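Local coordinates for protein 2-methyl-aconitate isomerase (Shewanella oneidensis, PDB 5K87) that catalyses the cis-trans isomerisation of 2-methyl-aconitate, by proton abstraction and rotation about a carbon-carbon bond, in the 2-methylcitrate route of propionate breakdown, at residues K291-S296 against L309-S314. The protein carries 1 engineered substitution. Residues are numbered along the deposited sequence; the frame is centred on the assembly and turned at random.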
# COMPACT_ATOMS: atom_id res chain seq x y z
N LYS A 291 -16.13 -0.23 -25.92
CA LYS A 291 -17.09 -1.19 -25.42
C LYS A 291 -17.42 -0.75 -24.01
O LYS A 291 -16.54 -0.30 -23.27
CB LYS A 291 -16.52 -2.61 -25.46
CG LYS A 291 -17.52 -3.71 -25.14
CD LYS A 291 -16.91 -5.09 -25.29
CE LYS A 291 -17.98 -6.17 -25.16
NZ LYS A 291 -17.41 -7.55 -25.23
N SER A 292 -18.68 -0.88 -23.63
CA SER A 292 -19.13 -0.47 -22.30
C SER A 292 -18.60 -1.42 -21.23
O SER A 292 -18.48 -2.62 -21.47
CB SER A 292 -20.66 -0.43 -22.25
OG SER A 292 -21.12 0.00 -20.99
N TYR A 293 -18.29 -0.88 -20.06
CA TYR A 293 -17.87 -1.70 -18.93
C TYR A 293 -18.00 -0.95 -17.62
O TYR A 293 -18.01 0.28 -17.59
CB TYR A 293 -16.43 -2.20 -19.09
CG TYR A 293 -15.39 -1.09 -19.09
CD1 TYR A 293 -15.12 -0.37 -20.25
CD2 TYR A 293 -14.67 -0.78 -17.94
CE1 TYR A 293 -14.18 0.64 -20.27
CE2 TYR A 293 -13.72 0.24 -17.94
CZ TYR A 293 -13.48 0.94 -19.12
OH TYR A 293 -12.55 1.94 -19.16
N ALA A 294 -18.09 -1.70 -16.53
CA ALA A 294 -18.01 -1.13 -15.19
C ALA A 294 -16.54 -1.00 -14.82
O ALA A 294 -15.78 -1.95 -14.93
CB ALA A 294 -18.74 -2.01 -14.19
N SER A 295 -16.15 0.20 -14.40
CA SER A 295 -14.78 0.43 -13.96
C SER A 295 -14.58 -0.16 -12.58
O SER A 295 -15.53 -0.64 -11.94
CB SER A 295 -14.48 1.92 -13.91
OG SER A 295 -15.09 2.49 -12.77
N SER A 296 -13.35 -0.11 -12.10
CA SER A 296 -13.01 -0.64 -10.79
C SER A 296 -13.72 0.08 -9.65
O SER A 296 -13.80 -0.44 -8.54
CB SER A 296 -11.50 -0.57 -10.58
OG SER A 296 -11.06 0.76 -10.67
N LEU A 309 -10.32 1.31 -25.96
CA LEU A 309 -9.95 0.75 -24.66
C LEU A 309 -8.48 0.42 -24.68
O LEU A 309 -7.97 -0.12 -25.67
CB LEU A 309 -10.73 -0.53 -24.41
CG LEU A 309 -12.25 -0.38 -24.47
CD1 LEU A 309 -12.90 -1.70 -24.12
CD2 LEU A 309 -12.74 0.73 -23.56
N VAL A 310 -7.78 0.73 -23.59
CA VAL A 310 -6.40 0.30 -23.43
C VAL A 310 -6.16 -0.19 -22.01
O VAL A 310 -6.54 0.48 -21.04
CB VAL A 310 -5.38 1.43 -23.72
CG1 VAL A 310 -3.97 0.85 -23.75
CG2 VAL A 310 -5.69 2.14 -25.05
N ARG A 311 -5.55 -1.36 -21.90
CA ARG A 311 -5.10 -1.91 -20.63
C ARG A 311 -3.59 -2.07 -20.75
O ARG A 311 -3.10 -2.49 -21.79
CB ARG A 311 -5.74 -3.27 -20.40
CG ARG A 311 -6.96 -3.24 -19.50
CD ARG A 311 -8.07 -2.32 -19.99
NE ARG A 311 -9.26 -2.53 -19.17
CZ ARG A 311 -10.31 -1.71 -19.15
NH1 ARG A 311 -10.36 -0.63 -19.92
NH2 ARG A 311 -11.34 -2.00 -18.37
N ALA A 312 -2.84 -1.76 -19.69
CA ALA A 312 -1.40 -1.92 -19.75
C ALA A 312 -0.88 -2.67 -18.54
O ALA A 312 -1.50 -2.65 -17.48
CB ALA A 312 -0.71 -0.57 -19.86
N LEU A 313 0.26 -3.33 -18.71
CA LEU A 313 0.95 -3.94 -17.59
C LEU A 313 2.13 -3.09 -17.17
O LEU A 313 2.74 -2.42 -18.00
CB LEU A 313 1.45 -5.35 -17.94
CG LEU A 313 0.41 -6.47 -17.88
CD1 LEU A 313 -0.46 -6.47 -19.13
CD2 LEU A 313 1.09 -7.82 -17.68
N SER A 314 2.44 -3.13 -15.89
CA SER A 314 3.66 -2.50 -15.40
C SER A 314 4.27 -3.42 -14.36
O SER A 314 3.59 -3.87 -13.44
CB SER A 314 3.37 -1.13 -14.80
OG SER A 314 4.58 -0.44 -14.52
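The guanidinium of R311 meets the ring of Y293 over one face, a cation-pi pair with R311 CZ 4.4 Å from the ring centroid and 26° off the ring normal. The two groups do not lie flat on each other: their planes stand 76° apart, so the guanidinium presents its edge to the ring. R311 NH2 makes the closest approach, 3.3 Å from Y293 CE2 and offset toward the rim, while NH1 lies 3.6 Å from Y293 CZ. A bend at chi2 (58°) in the arginine chain brings this charged end over to the tyrosine. L309 reaches the same ring obliquely, its CD2 3.6 Å from Y293 CE1, and its other methyl, CD1, packs at 4.0 Å against CB of K291, whose extended chain then leads away. K291 O, in the ring plane at its edge, is buried here without a polar partner. The polar ends are anchored elsewhere: Y293 OH hydrogen-bonds to H357 O, and R311 NE to E240 O. With an alanine at position Y293, the R311 guanidinium is likely to lose the aromatic face it leans on, L309 CD2 the ring it packs against, and H357 O its phenol partner. In the fold, the contact ties the small hairpin of strands 293-294 and 300-301 to strand 308-314, which lies between strands 283-288 and 352-357. T239 touches both Y293 and L309, and at the far end of strand 308-314 the substrate-binding S314 hydrogen-bonds to K283, another substrate-binding residue, at the start of strand 283-288.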